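Long-range contact in RNA-dependent RNA Polymerase (Bombyx mori cytoplasmic polyhedrosis virus, PDB 6TZ0), which catalyses RNA-templated RNA synthesis, probably making plus strands in transcription and minus strands in genome replication of this double-stranded RNA virus: residues A610-Y622 / K631-D643. Residues are numbered along the deposited sequence; the frame is centred on the assembly and turned at random.
Sequences ALEAANSQTSTSY and KNAEGTYPSGRAD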
ATOM      1  N   ALA A 610     -15.570   0.521 -17.070  1.00 22.72           N
ATOM      2  CA  ALA A 610     -15.149   0.810 -18.433  1.00 22.72           C
ATOM      3  C   ALA A 610     -14.428   2.146 -18.521  1.00 22.72           C
ATOM      4  O   ALA A 610     -13.453   2.280 -19.270  1.00 22.72           O
ATOM      5  CB  ALA A 610     -16.355   0.792 -19.361  1.00 22.72           C
ATOM      6  N   LEU A 611     -14.876   3.137 -17.747  1.00 24.16           N
ATOM      7  CA  LEU A 611     -14.204   4.428 -17.756  1.00 24.16           C
ATOM      8  C   LEU A 611     -12.847   4.354 -17.079  1.00 24.16           C
ATOM      9  O   LEU A 611     -11.924   5.074 -17.472  1.00 24.16           O
ATOM     10  CB  LEU A 611     -15.100   5.478 -17.099  1.00 24.16           C
ATOM     11  CG  LEU A 611     -14.739   6.957 -17.232  1.00 24.16           C
ATOM     12  CD1 LEU A 611     -15.997   7.773 -17.362  1.00 24.16           C
ATOM     13  CD2 LEU A 611     -13.954   7.456 -16.042  1.00 24.16           C
ATOM     14  N   GLU A 612     -12.697   3.493 -16.077  1.00 26.44           N
ATOM     15  CA  GLU A 612     -11.377   3.302 -15.494  1.00 26.44           C
ATOM     16  C   GLU A 612     -10.454   2.561 -16.449  1.00 26.44           C
ATOM     17  O   GLU A 612      -9.291   2.944 -16.609  1.00 26.44           O
ATOM     18  CB  GLU A 612     -11.493   2.568 -14.160  1.00 26.44           C
ATOM     19  CG  GLU A 612     -10.208   2.518 -13.357  1.00 26.44           C
ATOM     20  CD  GLU A 612      -9.367   1.300 -13.669  1.00 26.44           C
ATOM     21  OE1 GLU A 612      -9.949   0.246 -13.991  1.00 26.44           O
ATOM     22  OE2 GLU A 612      -8.128   1.407 -13.636  1.00 26.44           O
ATOM     23  N   ALA A 613     -10.945   1.497 -17.087  1.00 24.92           N
ATOM     24  CA  ALA A 613     -10.108   0.706 -17.979  1.00 24.92           C
ATOM     25  C   ALA A 613      -9.728   1.452 -19.247  1.00 24.92           C
ATOM     26  O   ALA A 613      -8.695   1.142 -19.843  1.00 24.92           O
ATOM     27  CB  ALA A 613     -10.815  -0.596 -18.342  1.00 24.92           C
ATOM     28  N   ALA A 614     -10.520   2.432 -19.668  1.00 26.67           N
ATOM     29  CA  ALA A 614     -10.211   3.163 -20.885  1.00 26.67           C
ATOM     30  C   ALA A 614      -9.333   4.384 -20.659  1.00 26.67           C
ATOM     31  O   ALA A 614      -8.818   4.939 -21.632  1.00 26.67           O
ATOM     32  CB  ALA A 614     -11.504   3.603 -21.571  1.00 26.67           C
ATOM     33  N   ASN A 615      -9.159   4.825 -19.417  1.00 28.84           N
ATOM     34  CA  ASN A 615      -8.386   6.025 -19.098  1.00 28.84           C
ATOM     35  C   ASN A 615      -7.327   5.635 -18.079  1.00 28.84           C
ATOM     36  O   ASN A 615      -7.510   5.829 -16.877  1.00 28.84           O
ATOM     37  CB  ASN A 615      -9.297   7.110 -18.553  1.00 28.84           C
ATOM     38  CG  ASN A 615     -10.329   7.556 -19.551  1.00 28.84           C
ATOM     39  OD1 ASN A 615     -10.038   7.722 -20.727  1.00 28.84           O
ATOM     40  ND2 ASN A 615     -11.555   7.729 -19.091  1.00 28.84           N
ATOM     41  N   SER A 616      -6.204   5.117 -18.555  1.00 30.31           N
ATOM     42  CA  SER A 616      -5.200   4.522 -17.685  1.00 30.31           C
ATOM     43  C   SER A 616      -3.901   5.304 -17.788  1.00 30.31           C
ATOM     44  O   SER A 616      -3.336   5.435 -18.877  1.00 30.31           O
ATOM     45  CB  SER A 616      -4.970   3.058 -18.048  1.00 30.31           C
ATOM     46  OG  SER A 616      -4.416   2.958 -19.340  1.00 30.31           O
ATOM     47  N   GLN A 617      -3.431   5.814 -16.656  1.00 32.55           N
ATOM     48  CA  GLN A 617      -2.162   6.523 -16.591  1.00 32.55           C
ATOM     49  C   GLN A 617      -1.480   6.135 -15.292  1.00 32.55           C
ATOM     50  O   GLN A 617      -1.998   6.417 -14.209  1.00 32.55           O
ATOM     51  CB  GLN A 617      -2.363   8.036 -16.655  1.00 32.55           C
ATOM     52  CG  GLN A 617      -1.077   8.787 -16.821  1.00 32.55           C
ATOM     53  CD  GLN A 617      -0.505   8.619 -18.202  1.00 32.55           C
ATOM     54  OE1 GLN A 617      -1.210   8.759 -19.192  1.00 32.55           O
ATOM     55  NE2 GLN A 617       0.774   8.294 -18.278  1.00 32.55           N
ATOM     56  N   THR A 618      -0.315   5.507 -15.399  1.00 35.38           N
ATOM     57  CA  THR A 618       0.378   4.947 -14.250  1.00 35.38           C
ATOM     58  C   THR A 618       1.447   5.877 -13.689  1.00 35.38           C
ATOM     59  O   THR A 618       1.649   5.898 -12.469  1.00 35.38           O
ATOM     60  CB  THR A 618       1.006   3.602 -14.649  1.00 35.38           C
ATOM     61  OG1 THR A 618      -0.006   2.755 -15.204  1.00 35.38           O
ATOM     62  CG2 THR A 618       1.608   2.882 -13.464  1.00 35.38           C
ATOM     63  N   SER A 619       2.041   6.717 -14.546  1.00 36.19           N
ATOM     64  CA  SER A 619       3.333   7.359 -14.304  1.00 36.19           C
ATOM     65  C   SER A 619       3.337   8.254 -13.076  1.00 36.19           C
ATOM     66  O   SER A 619       2.624   9.258 -13.017  1.00 36.19           O
ATOM     67  CB  SER A 619       3.730   8.174 -15.528  1.00 36.19           C
ATOM     68  OG  SER A 619       3.906   7.343 -16.650  1.00 36.19           O
ATOM     69  N   THR A 620       4.147   7.877 -12.096  1.00 39.69           N
ATOM     70  CA  THR A 620       4.291   8.652 -10.881  1.00 39.69           C
ATOM     71  C   THR A 620       5.211   9.839 -11.111  1.00 39.69           C
ATOM     72  O   THR A 620       6.170   9.773 -11.882  1.00 39.69           O
ATOM     73  CB  THR A 620       4.848   7.785  -9.758  1.00 39.69           C
ATOM     74  OG1 THR A 620       6.121   7.269 -10.154  1.00 39.69           O
ATOM     75  CG2 THR A 620       3.921   6.636  -9.481  1.00 39.69           C
ATOM     76  N   SER A 621       4.906  10.932 -10.427  1.00 41.18           N
ATOM     77  CA  SER A 621       5.683  12.158 -10.512  1.00 41.18           C
ATOM     78  C   SER A 621       6.324  12.415  -9.159  1.00 41.18           C
ATOM     79  O   SER A 621       5.628  12.467  -8.141  1.00 41.18           O
ATOM     80  CB  SER A 621       4.802  13.331 -10.932  1.00 41.18           C
ATOM     81  OG  SER A 621       5.552  14.525 -10.979  1.00 41.18           O
ATOM     82  N   TYR A 622       7.642  12.560  -9.144  1.00 42.03           N
ATOM     83  CA  TYR A 622       8.378  12.886  -7.933  1.00 42.03           C
ATOM     84  C   TYR A 622       8.919  14.303  -8.027  1.00 42.03           C
ATOM     85  O   TYR A 622       9.428  14.709  -9.075  1.00 42.03           O
ATOM     86  CB  TYR A 622       9.517  11.898  -7.685  1.00 42.03           C
ATOM     87  CG  TYR A 622      10.339  12.278  -6.485  1.00 42.03           C
ATOM     88  CD1 TYR A 622       9.809  12.197  -5.205  1.00 42.03           C
ATOM     89  CD2 TYR A 622      11.643  12.728  -6.630  1.00 42.03           C
ATOM     90  CE1 TYR A 622      10.553  12.558  -4.105  1.00 42.03           C
ATOM     91  CE2 TYR A 622      12.392  13.087  -5.540  1.00 42.03           C
ATOM     92  CZ  TYR A 622      11.841  13.013  -4.281  1.00 42.03           C
ATOM     93  OH  TYR A 622      12.595  13.361  -3.186  1.00 42.03           O
ATOM     94  N   LYS A 631       9.220  12.760 -13.746  1.00 37.39           N
ATOM     95  CA  LYS A 631       8.133  11.861 -14.092  1.00 37.39           C
ATOM     96  C   LYS A 631       8.698  10.504 -14.484  1.00 37.39           C
ATOM     97  O   LYS A 631       9.896  10.361 -14.717  1.00 37.39           O
ATOM     98  CB  LYS A 631       7.288  12.459 -15.217  1.00 37.39           C
ATOM     99  CG  LYS A 631       6.601  13.735 -14.778  1.00 37.39           C
ATOM    100  CD  LYS A 631       5.850  14.401 -15.892  1.00 37.39           C
ATOM    101  CE  LYS A 631       6.782  15.056 -16.887  1.00 37.39           C
ATOM    102  NZ  LYS A 631       7.498  16.211 -16.288  1.00 37.39           N
ATOM    103  N   ASN A 632       7.835   9.500 -14.511  1.00 36.28           N
ATOM    104  CA  ASN A 632       8.237   8.142 -14.836  1.00 36.28           C
ATOM    105  C   ASN A 632       7.716   7.768 -16.221  1.00 36.28           C
ATOM    106  O   ASN A 632       6.807   8.397 -16.751  1.00 36.28           O
ATOM    107  CB  ASN A 632       7.694   7.179 -13.778  1.00 36.28           C
ATOM    108  CG  ASN A 632       8.332   5.815 -13.838  1.00 36.28           C
ATOM    109  OD1 ASN A 632       9.227   5.570 -14.638  1.00 36.28           O
ATOM    110  ND2 ASN A 632       7.848   4.904 -13.014  1.00 36.28           N
ATOM    111  N   ALA A 633       8.311   6.737 -16.812  1.00 34.99           N
ATOM    112  CA  ALA A 633       7.690   6.135 -17.977  1.00 34.99           C
ATOM    113  C   ALA A 633       6.468   5.322 -17.552  1.00 34.99           C
ATOM    114  O   ALA A 633       6.293   4.983 -16.381  1.00 34.99           O
ATOM    115  CB  ALA A 633       8.681   5.258 -18.735  1.00 34.99           C
ATOM    116  N   GLU A 634       5.617   5.015 -18.519  1.00 35.47           N
ATOM    117  CA  GLU A 634       4.315   4.435 -18.232  1.00 35.47           C
ATOM    118  C   GLU A 634       4.349   2.929 -18.469  1.00 35.47           C
ATOM    119  O   GLU A 634       5.156   2.424 -19.249  1.00 35.47           O
ATOM    120  CB  GLU A 634       3.244   5.113 -19.094  1.00 35.47           C
ATOM    121  CG  GLU A 634       1.815   5.037 -18.563  1.00 35.47           C
ATOM    122  CD  GLU A 634       1.069   3.818 -19.047  1.00 35.47           C
ATOM    123  OE1 GLU A 634       1.389   3.344 -20.155  1.00 35.47           O
ATOM    124  OE2 GLU A 634       0.170   3.327 -18.328  1.00 35.47           O
ATOM    125  N   GLY A 635       3.491   2.208 -17.759  1.00 36.12           N
ATOM    126  CA  GLY A 635       3.432   0.770 -17.920  1.00 36.12           C
ATOM    127  C   GLY A 635       3.993   0.023 -16.731  1.00 36.12           C
ATOM    128  O   GLY A 635       4.518  -1.085 -16.866  1.00 36.12           O
ATOM    129  N   THR A 636       3.917   0.644 -15.568  1.00 36.52           N
ATOM    130  CA  THR A 636       4.249   0.024 -14.302  1.00 36.52           C
ATOM    131  C   THR A 636       2.906  -0.362 -13.680  1.00 36.52           C
ATOM    132  O   THR A 636       1.872  -0.320 -14.350  1.00 36.52           O
ATOM    133  CB  THR A 636       5.101   1.008 -13.486  1.00 36.52           C
ATOM    134  OG1 THR A 636       6.044   1.619 -14.367  1.00 36.52           O
ATOM    135  CG2 THR A 636       5.941   0.315 -12.414  1.00 36.52           C
ATOM    136  N   TYR A 637       2.895  -0.773 -12.420  1.00 36.16           N
ATOM    137  CA  TYR A 637       1.648  -0.875 -11.702  1.00 36.16           C
ATOM    138  C   TYR A 637       1.772  -0.042 -10.433  1.00 36.16           C
ATOM    139  O   TYR A 637       2.778  -0.170  -9.722  1.00 36.16           O
ATOM    140  CB  TYR A 637       1.314  -2.328 -11.363  1.00 36.16           C
ATOM    141  CG  TYR A 637      -0.139  -2.508 -11.036  1.00 36.16           C
ATOM    142  CD1 TYR A 637      -1.084  -2.560 -12.050  1.00 36.16           C
ATOM    143  CD2 TYR A 637      -0.576  -2.580  -9.724  1.00 36.16           C
ATOM    144  CE1 TYR A 637      -2.416  -2.703 -11.767  1.00 36.16           C
ATOM    145  CE2 TYR A 637      -1.911  -2.721  -9.434  1.00 36.16           C
ATOM    146  CZ  TYR A 637      -2.823  -2.782 -10.457  1.00 36.16           C
ATOM    147  OH  TYR A 637      -4.155  -2.925 -10.168  1.00 36.16           O
ATOM    148  N   PRO A 638       0.791   0.816 -10.122  1.00 41.03           N
ATOM    149  CA  PRO A 638       1.043   1.903  -9.155  1.00 41.03           C
ATOM    150  C   PRO A 638       1.255   1.443  -7.724  1.00 41.03           C
ATOM    151  O   PRO A 638       2.025   2.078  -6.992  1.00 41.03           O
ATOM    152  CB  PRO A 638      -0.216   2.773  -9.285  1.00 41.03           C
ATOM    153  CG  PRO A 638      -0.775   2.443 -10.624  1.00 41.03           C
ATOM    154  CD  PRO A 638      -0.487   0.995 -10.827  1.00 41.03           C
ATOM    155  N   SER A 639       0.547   0.400  -7.294  1.00 43.44           N
ATOM    156  CA  SER A 639       0.744  -0.328  -6.038  1.00 43.44           C
ATOM    157  C   SER A 639       0.419   0.471  -4.775  1.00 43.44           C
ATOM    158  O   SER A 639       0.517  -0.061  -3.666  1.00 43.44           O
ATOM    159  CB  SER A 639       2.167  -0.899  -5.955  1.00 43.44           C
ATOM    160  OG  SER A 639       2.353  -1.624  -4.754  1.00 43.44           O
ATOM    161  N   GLY A 640       0.002   1.723  -4.924  1.00 43.83           N
ATOM    162  CA  GLY A 640      -0.598   2.474  -3.842  1.00 43.83           C
ATOM    163  C   GLY A 640      -2.073   2.605  -4.138  1.00 43.83           C
ATOM    164  O   GLY A 640      -2.734   3.582  -3.779  1.00 43.83           O
ATOM    165  N   ARG A 641      -2.577   1.594  -4.820  1.00 39.41           N
ATOM    166  CA  ARG A 641      -3.887   1.570  -5.435  1.00 39.41           C
ATOM    167  C   ARG A 641      -4.792   0.638  -4.631  1.00 39.41           C
ATOM    168  O   ARG A 641      -4.337  -0.092  -3.749  1.00 39.41           O
ATOM    169  CB  ARG A 641      -3.711   1.120  -6.883  1.00 39.41           C
ATOM    170  CG  ARG A 641      -4.797   1.433  -7.848  1.00 39.41           C
ATOM    171  CD  ARG A 641      -4.348   1.005  -9.217  1.00 39.41           C
ATOM    172  NE  ARG A 641      -5.384   1.195 -10.216  1.00 39.41           N
ATOM    173  CZ  ARG A 641      -5.246   0.866 -11.490  1.00 39.41           C
ATOM    174  NH1 ARG A 641      -6.241   1.075 -12.331  1.00 39.41           N
ATOM    175  NH2 ARG A 641      -4.115   0.326 -11.920  1.00 39.41           N
ATOM    176  N   ALA A 642      -6.094   0.680  -4.916  1.00 36.49           N
ATOM    177  CA  ALA A 642      -7.028  -0.136  -4.150  1.00 36.49           C
ATOM    178  C   ALA A 642      -6.912  -1.608  -4.518  1.00 36.49           C
ATOM    179  O   ALA A 642      -6.876  -2.473  -3.637  1.00 36.49           O
ATOM    180  CB  ALA A 642      -8.455   0.365  -4.353  1.00 36.49           C
ATOM    181  N   ASP A 643      -6.802  -1.910  -5.809  1.00 35.72           N
ATOM    182  CA  ASP A 643      -6.788  -3.284  -6.304  1.00 35.72           C
ATOM    183  C   ASP A 643      -5.385  -3.801  -6.585  1.00 35.72           C
ATOM    184  O   ASP A 643      -5.194  -4.557  -7.535  1.00 35.72           O
ATOM    185  CB  ASP A 643      -7.659  -3.401  -7.553  1.00 35.72           C
ATOM    186  CG  ASP A 643      -7.253  -2.441  -8.659  1.00 35.72           C
ATOM    187  OD1 ASP A 643      -6.349  -1.606  -8.461  1.00 35.72           O
ATOM    188  OD2 ASP A 643      -7.854  -2.526  -9.747  1.00 35.72           O
TER
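Thr-618 and Ser-619 dock against Asn-632 to Pro-638 at the open end of the hairpin of strands 620-624 and 628-631 in the RdRp catalytic domain, joining the stretch that enters it to the loop leaving toward helix 644-665. The tight part centres on these two residues. With CG2 anti to the backbone N, the Thr-618 methyl lies against the Thr-636 carbonyl and 3.7 Å from Pro-638 CG, while OG1, beside the backbone N, donates to Glu-634 OE2 (3.2 Å). That bond reaches the anti side of the carboxylate, 30° out of its plane. Glu-634, bent at chi2 (-90°), crosses Thr-618 at about a right angle; its CG lies 3.4 Å from Gln-617 NE2. Thr-620 and Asn-632 lie side by side, and Val-357 O holds the Asn-632 amide. Toward helix 604-614 the contact thins to Glu-612 OE2 and Arg-641 NH1, a doubtful salt bridge because both atoms clash. Viral structural protein 4 borders the outer flank, its His-542 bonding weakly to Glu-634 OE1 and its Thr-501 O to Ser-619 OG. The Tyr-637 side chain lies about 4 Å from that of Asp-552, which binds UTP, absent here. Ser-619 OG donates to Asn-632 O at 3.1 Å, from 58° above the carbonyl plane.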